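Local coordinates for protein peroxisomal acyl-coenzyme A oxidase 1 (Arabidopsis thaliana, PDB 1W07) that oxidises long- and medium-chain acyl-CoAs to 2-trans-enoyl-CoAs with an FAD cofactor, passing the electrons to oxygen to give hydrogen peroxide in peroxisomal beta-oxidation, at residues G3-R11 against L618-Y626; A295-Y306 against T388-C399. The protein carries 1 engineered substitution. All coordinates share one frame; numbering follows the deposited sequence. Where two conformers were deposited one is given.

Contact 1: residues G3-R11 against L618-Y626. With PT (platinum (II) ion), chain L.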
loop_
_atom_site.group_PDB
_atom_site.type_symbol
_atom_site.label_atom_id
_atom_site.label_comp_id
_atom_site.label_asym_id
_atom_site.label_seq_id
_atom_site.Cartn_x
_atom_site.Cartn_y
_atom_site.Cartn_z
ATOM N N GLY B 3 -9.789 32.725 8.383
ATOM C CA GLY B 3 -10.317 31.999 9.522
ATOM C C GLY B 3 -11.692 31.396 9.321
ATOM O O GLY B 3 -12.398 31.138 10.294
ATOM N N ILE B 4 -12.080 31.167 8.072
ATOM C CA ILE B 4 -13.375 30.593 7.790
ATOM C C ILE B 4 -13.334 29.065 7.854
ATOM O O ILE B 4 -12.364 28.438 7.419
ATOM C CB ILE B 4 -13.880 31.019 6.388
ATOM C CG1 ILE B 4 -13.848 32.545 6.256
ATOM C CG2 ILE B 4 -15.289 30.488 6.160
ATOM C CD1 ILE B 4 -14.599 33.308 7.346
ATOM N N ASP B 5 -14.397 28.466 8.388
ATOM C CA ASP B 5 -14.513 27.017 8.483
ATOM C C ASP B 5 -15.394 26.481 7.362
ATOM O O ASP B 5 -16.623 26.506 7.470
ATOM C CB ASP B 5 -15.112 26.619 9.836
ATOM C CG ASP B 5 -15.244 25.116 9.986
ATOM O OD1 ASP B 5 -14.790 24.394 9.072
ATOM O OD2 ASP B 5 -15.798 24.660 11.006
ATOM N N HIS B 6 -14.772 25.991 6.289
ATOM C CA HIS B 6 -15.521 25.459 5.149
ATOM C C HIS B 6 -16.299 24.197 5.436
ATOM O O HIS B 6 -17.112 23.767 4.618
ATOM C CB HIS B 6 -14.581 25.193 3.983
ATOM C CG HIS B 6 -13.843 26.410 3.538
ATOM N ND1 HIS B 6 -12.829 26.972 4.278
ATOM C CD2 HIS B 6 -13.997 27.199 2.449
ATOM C CE1 HIS B 6 -12.390 28.057 3.669
ATOM N NE2 HIS B 6 -13.084 28.217 2.557
ATOM N N LEU B 7 -16.049 23.590 6.590
ATOM C CA LEU B 7 -16.751 22.368 6.966
ATOM C C LEU B 7 -17.782 22.679 8.049
ATOM O O LEU B 7 -18.331 21.771 8.671
ATOM C CB LEU B 7 -15.739 21.318 7.464
ATOM C CG LEU B 7 -14.882 20.650 6.373
ATOM C CD1 LEU B 7 -13.656 19.914 6.977
ATOM C CD2 LEU B 7 -15.786 19.699 5.571
ATOM N N ALA B 8 -18.057 23.968 8.257
ATOM C CA ALA B 8 -19.005 24.383 9.287
ATOM C C ALA B 8 -20.354 23.697 9.172
ATOM O O ALA B 8 -20.898 23.247 10.175
ATOM C CB ALA B 8 -19.191 25.897 9.276
ATOM N N ASP B 9 -20.890 23.628 7.959
ATOM C CA ASP B 9 -22.179 22.986 7.733
ATOM C C ASP B 9 -22.113 21.496 8.056
ATOM O O ASP B 9 -23.043 20.937 8.643
ATOM C CB ASP B 9 -22.626 23.189 6.280
ATOM C CG ASP B 9 -23.991 22.595 6.003
ATOM O OD1 ASP B 9 -24.933 22.923 6.754
ATOM O OD2 ASP B 9 -24.130 21.800 5.046
ATOM N N GLU B 10 -21.013 20.844 7.682
ATOM C CA GLU B 10 -20.851 19.415 7.960
ATOM C C GLU B 10 -20.897 19.173 9.466
ATOM O O GLU B 10 -21.540 18.243 9.941
ATOM C CB GLU B 10 -19.515 18.902 7.398
ATOM C CG GLU B 10 -19.532 18.668 5.902
ATOM C CD GLU B 10 -20.605 17.670 5.488
ATOM O OE1 GLU B 10 -20.800 16.690 6.227
ATOM O OE2 GLU B 10 -21.246 17.860 4.431
ATOM N N ARG B 11 -20.208 20.029 10.212
ATOM C CA ARG B 11 -20.174 19.902 11.655
ATOM C C ARG B 11 -21.554 20.158 12.274
ATOM O O ARG B 11 -21.863 19.652 13.358
ATOM C CB ARG B 11 -19.120 20.850 12.239
ATOM C CG ARG B 11 -17.719 20.587 11.652
ATOM C CD ARG B 11 -16.551 21.084 12.520
ATOM N NE ARG B 11 -15.321 20.363 12.158
ATOM C CZ ARG B 11 -14.400 20.790 11.296
ATOM N NH1 ARG B 11 -14.517 21.972 10.687
ATOM N NH2 ARG B 11 -13.378 19.998 10.989
ATOM N N LEU B 618 -4.952 18.302 2.832
ATOM C CA LEU B 618 -6.269 17.811 2.449
ATOM C C LEU B 618 -7.160 17.629 3.668
ATOM O O LEU B 618 -8.386 17.755 3.580
ATOM C CB LEU B 618 -6.149 16.473 1.711
ATOM C CG LEU B 618 -5.181 16.380 0.522
ATOM C CD1 LEU B 618 -5.413 15.044 -0.150
ATOM C CD2 LEU B 618 -5.384 17.534 -0.477
ATOM N N GLY B 619 -6.524 17.355 4.808
ATOM C CA GLY B 619 -7.259 17.112 6.029
ATOM C C GLY B 619 -7.343 18.239 7.033
ATOM O O GLY B 619 -7.688 18.010 8.190
ATOM N N ARG B 620 -7.029 19.454 6.598
ATOM C CA ARG B 620 -7.070 20.611 7.474
ATOM C C ARG B 620 -8.423 20.709 8.148
ATOM O O ARG B 620 -9.460 20.475 7.530
ATOM C CB ARG B 620 -6.838 21.909 6.691
ATOM C CG ARG B 620 -5.433 22.161 6.193
ATOM C CD ARG B 620 -5.438 23.473 5.390
ATOM N NE ARG B 620 -5.870 24.597 6.213
ATOM C CZ ARG B 620 -5.062 25.290 7.013
ATOM N NH1 ARG B 620 -3.772 24.983 7.091
ATOM N NH2 ARG B 620 -5.550 26.268 7.770
ATOM N N TYR B 621 -8.408 21.092 9.415
ATOM C CA TYR B 621 -9.623 21.265 10.193
ATOM C C TYR B 621 -10.617 22.198 9.492
ATOM O O TYR B 621 -11.818 21.906 9.424
ATOM C CB TYR B 621 -9.274 21.844 11.570
ATOM C CG TYR B 621 -10.475 22.130 12.445
ATOM C CD1 TYR B 621 -11.007 21.141 13.272
ATOM C CD2 TYR B 621 -11.117 23.373 12.407
ATOM C CE1 TYR B 621 -12.152 21.380 14.042
ATOM C CE2 TYR B 621 -12.261 23.620 13.176
ATOM C CZ TYR B 621 -12.774 22.621 13.986
ATOM O OH TYR B 621 -13.919 22.856 14.725
ATOM N N ASP B 622 -10.129 23.320 8.965
ATOM C CA ASP B 622 -11.027 24.286 8.330
ATOM C C ASP B 622 -11.439 23.994 6.895
ATOM O O ASP B 622 -12.192 24.764 6.298
ATOM C CB ASP B 622 -10.435 25.700 8.416
ATOM C CG ASP B 622 -9.120 25.836 7.666
ATOM O OD1 ASP B 622 -8.842 25.006 6.773
ATOM O OD2 ASP B 622 -8.366 26.790 7.957
ATOM N N GLY B 623 -10.950 22.887 6.338
ATOM C CA GLY B 623 -11.299 22.533 4.979
ATOM C C GLY B 623 -10.832 23.486 3.892
ATOM O O GLY B 623 -11.346 23.429 2.777
ATOM N N ASN B 624 -9.866 24.355 4.194
ATOM C CA ASN B 624 -9.345 25.316 3.213
ATOM C C ASN B 624 -8.222 24.629 2.418
ATOM O O ASN B 624 -7.066 25.027 2.452
ATOM C CB ASN B 624 -8.833 26.565 3.966
ATOM C CG ASN B 624 -8.580 27.749 3.045
ATOM O OD1 ASN B 624 -9.276 27.928 2.050
ATOM N ND2 ASN B 624 -7.597 28.575 3.391
ATOM N N VAL B 625 -8.600 23.584 1.687
ATOM C CA VAL B 625 -7.660 22.757 0.939
ATOM C C VAL B 625 -6.934 23.360 -0.265
ATOM O O VAL B 625 -5.699 23.459 -0.284
ATOM C CB VAL B 625 -8.371 21.443 0.456
ATOM C CG1 VAL B 625 -7.385 20.519 -0.253
ATOM C CG2 VAL B 625 -8.984 20.727 1.647
ATOM N N TYR B 626 -7.695 23.747 -1.273
ATOM C CA TYR B 626 -7.091 24.232 -2.498
ATOM C C TYR B 626 -6.115 25.375 -2.316
ATOM O O TYR B 626 -5.001 25.328 -2.835
ATOM C CB TYR B 626 -8.192 24.565 -3.506
ATOM C CG TYR B 626 -9.046 23.351 -3.837
ATOM C CD1 TYR B 626 -10.433 23.444 -3.886
ATOM C CD2 TYR B 626 -8.463 22.101 -4.074
ATOM C CE1 TYR B 626 -11.230 22.329 -4.162
ATOM C CE2 TYR B 626 -9.248 20.972 -4.348
ATOM C CZ TYR B 626 -10.632 21.095 -4.387
ATOM O OH TYR B 626 -11.418 19.991 -4.628
HETATM PT PT PT L . -12.823 30.632 2.287
HETATM O O HOH W 1 -15.330 24.889 13.563
#
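Arg11 and Tyr621 meet where two type I beta turns, Asp5 to Ala8 and Arg620 to Gly623, join the N-terminal residues to a loop near the C-terminal region. The tight part is polar. NH1 and NH2 of Arg11 both converge on Tyr621 O, and the NH2 bond, 2.9 Å to that oxygen, runs in the carbonyl plane to a lone pair. The same guanidinium is stacked on a face of the tyrosine ring, planes 6° apart, with Arg11 CZ 3.7 Å from the Tyr621 ring centroid, a cation-pi contact. Asp5 pairs with NH1 and Asp605 with NE, so charge and stacking together fix the rotation of the group. Asp5 OD1 also accepts from Leu7 N in an Asx turn, while Leu7 CD1 packs 3.7 Å from Tyr621 O. Gly623, at positive phi, lets the chain pass close beneath Leu7 and His6. A second carbonyl, Asp622 O, takes His6 N at 2.9 Å and His6 ND1 at 3.1 Å, one from each face; the carboxylate of the same residue is gripped by Arg620 NE and NH2, one to each oxygen.

Toward solvent the contact loosens. A water bridges Asp5 OD2 and Tyr621 OH. With chi1 -58° the His6 ring comes over to Asp622 O through ND1, and NE2, on its other side, binds a platinum ion at 2.4 Å.

Contact 2: residues A295-Y306 against T388-C399. With FAD (flavin-adenine dinucleotide), chain C.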
loop_
_atom_site.group_PDB
_atom_site.type_symbol
_atom_site.label_atom_id
_atom_site.label_comp_id
_atom_site.label_asym_id
_atom_site.label_seq_id
_atom_site.Cartn_x
_atom_site.Cartn_y
_atom_site.Cartn_z
ATOM N N ALA B 295 -2.782 5.557 14.293
ATOM C CA ALA B 295 -2.460 5.737 12.882
ATOM C C ALA B 295 -3.686 5.670 11.978
ATOM O O ALA B 295 -3.841 6.500 11.070
ATOM C CB ALA B 295 -1.400 4.698 12.427
ATOM N N LEU B 296 -4.577 4.708 12.221
ATOM C CA LEU B 296 -5.746 4.572 11.360
ATOM C C LEU B 296 -6.646 5.786 11.441
ATOM O O LEU B 296 -7.085 6.301 10.409
ATOM C CB LEU B 296 -6.531 3.296 11.695
ATOM C CG LEU B 296 -7.724 2.967 10.793
ATOM C CD1 LEU B 296 -7.286 2.953 9.333
ATOM C CD2 LEU B 296 -8.323 1.615 11.184
ATOM N N SER B 297 -6.920 6.247 12.657
ATOM C CA SER B 297 -7.763 7.426 12.865
ATOM C C SER B 297 -7.168 8.654 12.175
ATOM O O SER B 297 -7.913 9.509 11.698
ATOM C CB SER B 297 -7.918 7.727 14.360
ATOM O OG SER B 297 -6.672 8.036 14.979
ATOM N N ARG B 298 -5.839 8.760 12.109
ATOM C CA ARG B 298 -5.247 9.936 11.466
ATOM C C ARG B 298 -5.598 9.902 9.985
ATOM O O ARG B 298 -6.062 10.907 9.430
ATOM C CB ARG B 298 -3.723 9.962 11.620
ATOM C CG ARG B 298 -3.222 10.233 13.040
ATOM C CD ARG B 298 -1.698 10.021 13.155
ATOM N NE ARG B 298 -0.947 11.024 12.410
ATOM C CZ ARG B 298 0.370 11.191 12.482
ATOM N NH1 ARG B 298 1.113 10.402 13.251
ATOM N NH2 ARG B 298 0.953 12.186 11.815
ATOM N N ALA B 299 -5.377 8.746 9.349
ATOM C CA ALA B 299 -5.656 8.592 7.932
ATOM C C ALA B 299 -7.133 8.814 7.627
ATOM O O ALA B 299 -7.471 9.531 6.690
ATOM C CB ALA B 299 -5.203 7.188 7.448
ATOM N N VAL B 300 -8.010 8.204 8.419
ATOM C CA VAL B 300 -9.467 8.344 8.239
ATOM C C VAL B 300 -9.919 9.810 8.423
ATOM O O VAL B 300 -10.817 10.282 7.717
ATOM C CB VAL B 300 -10.233 7.436 9.242
ATOM C CG1 VAL B 300 -11.732 7.796 9.278
ATOM C CG2 VAL B 300 -10.025 5.959 8.845
ATOM N N CYS B 301 -9.308 10.520 9.368
ATOM C CA CYS B 301 -9.658 11.918 9.608
ATOM C C CYS B 301 -9.358 12.712 8.332
ATOM O O CYS B 301 -10.169 13.517 7.883
ATOM C CB CYS B 301 -8.827 12.458 10.771
ATOM S SG CYS B 301 -9.074 14.212 11.190
ATOM N N ILE B 302 -8.198 12.455 7.731
ATOM C CA ILE B 302 -7.797 13.159 6.519
ATOM C C ILE B 302 -8.726 12.851 5.353
ATOM O O ILE B 302 -9.235 13.758 4.690
ATOM C CB ILE B 302 -6.330 12.811 6.141
ATOM C CG1 ILE B 302 -5.389 13.287 7.266
ATOM C CG2 ILE B 302 -5.958 13.478 4.823
ATOM C CD1 ILE B 302 -3.923 12.801 7.147
ATOM N N ALA B 303 -8.949 11.570 5.100
ATOM C CA ALA B 303 -9.799 11.178 3.990
ATOM C C ALA B 303 -11.238 11.616 4.202
ATOM O O ALA B 303 -11.901 12.034 3.240
ATOM C CB ALA B 303 -9.717 9.652 3.760
ATOM N N THR B 304 -11.731 11.566 5.443
ATOM C CA THR B 304 -13.112 11.984 5.716
ATOM C C THR B 304 -13.298 13.480 5.452
ATOM O O THR B 304 -14.240 13.879 4.768
ATOM C CB THR B 304 -13.550 11.633 7.188
ATOM O OG1 THR B 304 -13.497 10.216 7.380
ATOM C CG2 THR B 304 -14.979 12.086 7.443
ATOM N N ARG B 305 -12.404 14.315 5.973
ATOM C CA ARG B 305 -12.542 15.748 5.742
ATOM C C ARG B 305 -12.386 16.073 4.262
ATOM O O ARG B 305 -13.203 16.799 3.690
ATOM C CB ARG B 305 -11.516 16.522 6.582
ATOM C CG ARG B 305 -11.777 16.454 8.085
ATOM C CD ARG B 305 -10.704 17.192 8.865
ATOM N NE ARG B 305 -11.027 17.278 10.285
ATOM C CZ ARG B 305 -10.160 17.599 11.235
ATOM N NH1 ARG B 305 -10.554 17.648 12.498
ATOM N NH2 ARG B 305 -8.900 17.859 10.923
ATOM N N TYR B 306 -11.348 15.537 3.621
ATOM C CA TYR B 306 -11.193 15.819 2.202
ATOM C C TYR B 306 -12.387 15.322 1.379
ATOM O O TYR B 306 -12.740 15.934 0.372
ATOM C CB TYR B 306 -9.918 15.193 1.660
ATOM C CG TYR B 306 -9.681 15.542 0.213
ATOM C CD1 TYR B 306 -9.359 16.850 -0.164
ATOM C CD2 TYR B 306 -9.790 14.577 -0.787
ATOM C CE1 TYR B 306 -9.148 17.179 -1.500
ATOM C CE2 TYR B 306 -9.585 14.900 -2.125
ATOM C CZ TYR B 306 -9.264 16.196 -2.474
ATOM O OH TYR B 306 -9.059 16.507 -3.799
ATOM N N THR B 388 -4.771 -1.809 9.507
ATOM C CA THR B 388 -4.414 -0.388 9.567
ATOM C C THR B 388 -3.540 0.039 8.400
ATOM O O THR B 388 -3.799 1.074 7.775
ATOM C CB THR B 388 -3.732 -0.056 10.916
ATOM O OG1 THR B 388 -4.665 -0.320 11.971
ATOM C CG2 THR B 388 -3.292 1.424 10.980
ATOM N N ALA B 389 -2.504 -0.748 8.112
ATOM C CA ALA B 389 -1.597 -0.450 7.009
ATOM C C ALA B 389 -2.382 -0.364 5.701
ATOM O O ALA B 389 -2.249 0.599 4.946
ATOM C CB ALA B 389 -0.523 -1.548 6.920
ATOM N N ASP B 390 -3.211 -1.366 5.428
ATOM C CA ASP B 390 -3.995 -1.331 4.201
ATOM C C ASP B 390 -4.964 -0.138 4.246
ATOM O O ASP B 390 -5.156 0.543 3.241
ATOM C CB ASP B 390 -4.792 -2.625 4.021
ATOM C CG ASP B 390 -3.911 -3.843 3.779
ATOM O OD1 ASP B 390 -2.737 -3.704 3.341
ATOM O OD2 ASP B 390 -4.423 -4.954 4.010
ATOM N N GLY B 391 -5.563 0.115 5.413
ATOM C CA GLY B 391 -6.509 1.213 5.556
ATOM C C GLY B 391 -5.918 2.585 5.276
ATOM O O GLY B 391 -6.593 3.471 4.719
ATOM N N ILE B 392 -4.661 2.781 5.668
ATOM C CA ILE B 392 -3.984 4.053 5.461
ATOM C C ILE B 392 -3.758 4.285 3.977
ATOM O O ILE B 392 -3.978 5.396 3.496
ATOM C CB ILE B 392 -2.613 4.099 6.171
ATOM C CG1 ILE B 392 -2.813 4.067 7.685
ATOM C CG2 ILE B 392 -1.828 5.370 5.733
ATOM C CD1 ILE B 392 -1.521 3.880 8.447
ATOM N N GLU B 393 -3.311 3.257 3.252
ATOM C CA GLU B 393 -3.085 3.399 1.823
ATOM C C GLU B 393 -4.411 3.606 1.096
ATOM O O GLU B 393 -4.482 4.336 0.101
ATOM C CB GLU B 393 -2.331 2.176 1.253
ATOM C CG GLU B 393 -2.381 2.075 -0.289
ATOM C CD GLU B 393 -1.871 3.323 -1.020
ATOM O OE1 GLU B 393 -2.126 3.454 -2.242
ATOM O OE2 GLU B 393 -1.198 4.170 -0.394
ATOM N N GLU B 394 -5.466 2.968 1.588
ATOM C CA GLU B 394 -6.782 3.112 0.969
ATOM C C GLU B 394 -7.294 4.542 1.177
ATOM O O GLU B 394 -7.994 5.099 0.317
ATOM C CB GLU B 394 -7.758 2.118 1.579
ATOM C CG GLU B 394 -9.183 2.216 1.046
ATOM C CD GLU B 394 -9.340 1.843 -0.442
ATOM O OE1 GLU B 394 -10.469 1.988 -0.943
ATOM O OE2 GLU B 394 -8.372 1.412 -1.103
ATOM N N CYS B 395 -6.941 5.153 2.304
ATOM C CA CYS B 395 -7.381 6.520 2.547
ATOM C C CYS B 395 -6.673 7.429 1.565
ATOM O O CYS B 395 -7.222 8.454 1.162
ATOM C CB CYS B 395 -7.078 6.949 3.984
ATOM S SG CYS B 395 -8.203 6.260 5.220
ATOM N N ARG B 396 -5.454 7.057 1.172
ATOM C CA ARG B 396 -4.729 7.885 0.226
ATOM C C ARG B 396 -5.448 7.831 -1.128
ATOM O O ARG B 396 -5.656 8.867 -1.763
ATOM C CB ARG B 396 -3.271 7.425 0.105
ATOM C CG ARG B 396 -2.383 8.394 -0.681
ATOM C CD ARG B 396 -1.048 7.758 -0.997
ATOM N NE ARG B 396 -1.248 6.611 -1.878
ATOM C CZ ARG B 396 -1.637 6.705 -3.146
ATOM N NH1 ARG B 396 -1.836 7.895 -3.709
ATOM N NH2 ARG B 396 -1.865 5.607 -3.840
ATOM N N LYS B 397 -5.857 6.634 -1.557
ATOM C CA LYS B 397 -6.556 6.484 -2.827
ATOM C C LYS B 397 -7.902 7.208 -2.788
ATOM O O LYS B 397 -8.398 7.689 -3.814
ATOM C CB LYS B 397 -6.788 5.000 -3.148
ATOM C CG LYS B 397 -5.509 4.208 -3.435
ATOM C CD LYS B 397 -5.839 2.941 -4.229
ATOM C CE LYS B 397 -4.573 2.175 -4.611
ATOM N NZ LYS B 397 -3.906 1.551 -3.433
ATOM N N LEU B 398 -8.504 7.271 -1.607
ATOM C CA LEU B 398 -9.787 7.944 -1.450
ATOM C C LEU B 398 -9.662 9.445 -1.717
ATOM O O LEU B 398 -10.663 10.124 -1.965
ATOM C CB LEU B 398 -10.338 7.698 -0.040
ATOM C CG LEU B 398 -10.914 6.288 0.160
ATOM C CD1 LEU B 398 -11.157 6.022 1.635
ATOM C CD2 LEU B 398 -12.206 6.160 -0.630
ATOM N N CYS B 399 -8.433 9.963 -1.666
ATOM C CA CYS B 399 -8.197 11.385 -1.905
ATOM C C CYS B 399 -7.805 11.644 -3.372
ATOM O O CYS B 399 -7.339 12.727 -3.721
ATOM C CB CYS B 399 -7.107 11.918 -0.963
ATOM S SG CYS B 399 -7.596 12.134 0.711
HETATM P PA FAD C . -11.625 12.424 -8.073
HETATM O O1A FAD C . -12.297 12.091 -9.350
HETATM O O2A FAD C . -11.843 13.764 -7.481
HETATM O O5B FAD C . -11.992 11.287 -6.995
HETATM C C5B FAD C . -11.666 11.433 -5.610
HETATM C C4B FAD C . -12.431 10.391 -4.786
HETATM O O4B FAD C . -13.825 10.536 -5.129
HETATM C C3B FAD C . -12.031 8.971 -5.198
HETATM O O3B FAD C . -12.284 8.068 -4.118
HETATM C C2B FAD C . -12.983 8.702 -6.362
HETATM O O2B FAD C . -13.205 7.295 -6.485
HETATM C C1B FAD C . -14.255 9.335 -5.792
HETATM N N9A FAD C . -15.216 9.666 -6.866
HETATM C C8A FAD C . -15.115 10.688 -7.718
HETATM N N7A FAD C . -16.165 10.699 -8.535
HETATM C C5A FAD C . -16.949 9.679 -8.194
HETATM C C6A FAD C . -18.162 9.209 -8.682
HETATM N N6A FAD C . -18.783 9.836 -9.674
HETATM N N1A FAD C . -18.736 8.084 -8.075
HETATM C C2A FAD C . -18.083 7.469 -7.000
HETATM N N3A FAD C . -16.927 7.945 -6.567
HETATM C C4A FAD C . -16.353 9.019 -7.131
HETATM N N1 FAD C . -3.550 15.302 -15.704
HETATM C C2 FAD C . -3.252 15.952 -16.908
HETATM O O2 FAD C . -4.078 16.698 -17.426
HETATM N N3 FAD C . -1.984 15.777 -17.480
HETATM C C4 FAD C . -1.026 14.973 -16.847
HETATM O O4 FAD C . 0.084 14.831 -17.353
HETATM C C4X FAD C . -1.332 14.334 -15.651
HETATM N N5 FAD C . -0.361 13.580 -14.977
HETATM C C5X FAD C . -0.648 12.960 -13.755
HETATM C C6 FAD C . 0.361 12.331 -13.033
HETATM C C7 FAD C . 0.106 11.853 -11.748
HETATM C C7M FAD C . 1.246 11.208 -10.956
HETATM C C8 FAD C . -1.165 11.995 -11.190
HETATM C C8M FAD C . -1.469 11.525 -9.763
HETATM C C9 FAD C . -2.175 12.609 -11.924
HETATM C C9A FAD C . -1.926 13.096 -13.207
HETATM N N10 FAD C . -2.912 13.803 -13.906
HETATM C C10 FAD C . -2.592 14.492 -15.083
HETATM C "C1'" FAD C . -4.289 13.910 -13.365
HETATM C "C2'" FAD C . -5.006 12.574 -13.592
HETATM O "O2'" FAD C . -4.910 12.209 -14.972
HETATM C "C3'" FAD C . -6.483 12.564 -13.183
HETATM O "O3'" FAD C . -7.188 13.599 -13.874
HETATM C "C4'" FAD C . -6.675 12.745 -11.675
HETATM O "O4'" FAD C . -5.712 11.992 -10.935
HETATM C "C5'" FAD C . -8.081 12.296 -11.277
HETATM O "O5'" FAD C . -8.175 12.229 -9.855
HETATM P P FAD C . -9.117 13.242 -9.037
HETATM O O1P FAD C . -8.253 13.972 -8.083
HETATM O O2P FAD C . -9.938 14.019 -9.992
HETATM O O3P FAD C . -10.040 12.203 -8.227
HETATM O O HOH W 2 -8.449 14.749 -5.538
#
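Apolar contacts dominate between Ala295-Tyr306 and Thr388-Cys399, and small residues make them close. Ala299 CB rests 3.9 Å from Ile392 CG1, and Ala303 CB lies 3.8 Å from Cys395 CB. At the start of the interface the methyl CG2 of Thr388, placed anti to its own backbone N (chi1 -62° for the hydroxyl), reaches Leu296 CB, while its OG1 bonds back to Thr384 O. Gly391 has no side chain where Leu296 CD1 comes in over its CA.

The two helices run nearly parallel, the axes of these segments coming within 8.8 Å at 15°, in the C-alpha1 domain, the helical region that follows the middle beta-domain in the acyl-CoA oxidase and dehydrogenase fold.

Of the sulfurs, Cys395 SG sits beside the Ala299 carbonyl, whereas Cys399 SG approaches the Tyr306 ring obliquely, 3.6 Å from Tyr306 CD2.

At the cofactor end the polar link is a water, which accepts from Tyr306 OH and donates to Cys399 O and FAD O1P. Leu398 O packs 3.3 Å from FAD C4B and accepts a bond from Gln330 NE2. Separately, within helix 370-398, Arg396 grips Glu393 side-on and Lys397 NZ takes the anti lone pair of Glu393 OE1.

In the fold
Contact 2, between helices 278-309 and 370-398, is nested inside the loop that contact 1 closes by joining residues 3-11 to 618-626, 607 residues apart. Their centres are about 17 Å apart, contact 1 near the surface and contact 2 buried. They touch through helix 278-309: Arg305 NH2 lies 3.0 Å from Gly619 O, a probable hydrogen bond, and Leu618 O packs 3.5 Å from Tyr306 CB. Asp605 pairs with both Arg11 and Arg305. The N-terminal segment and the 618-626 loop thus rest against helix 278-309 of the C-alpha1 domain, whose neighbour Arg310 binds FAD.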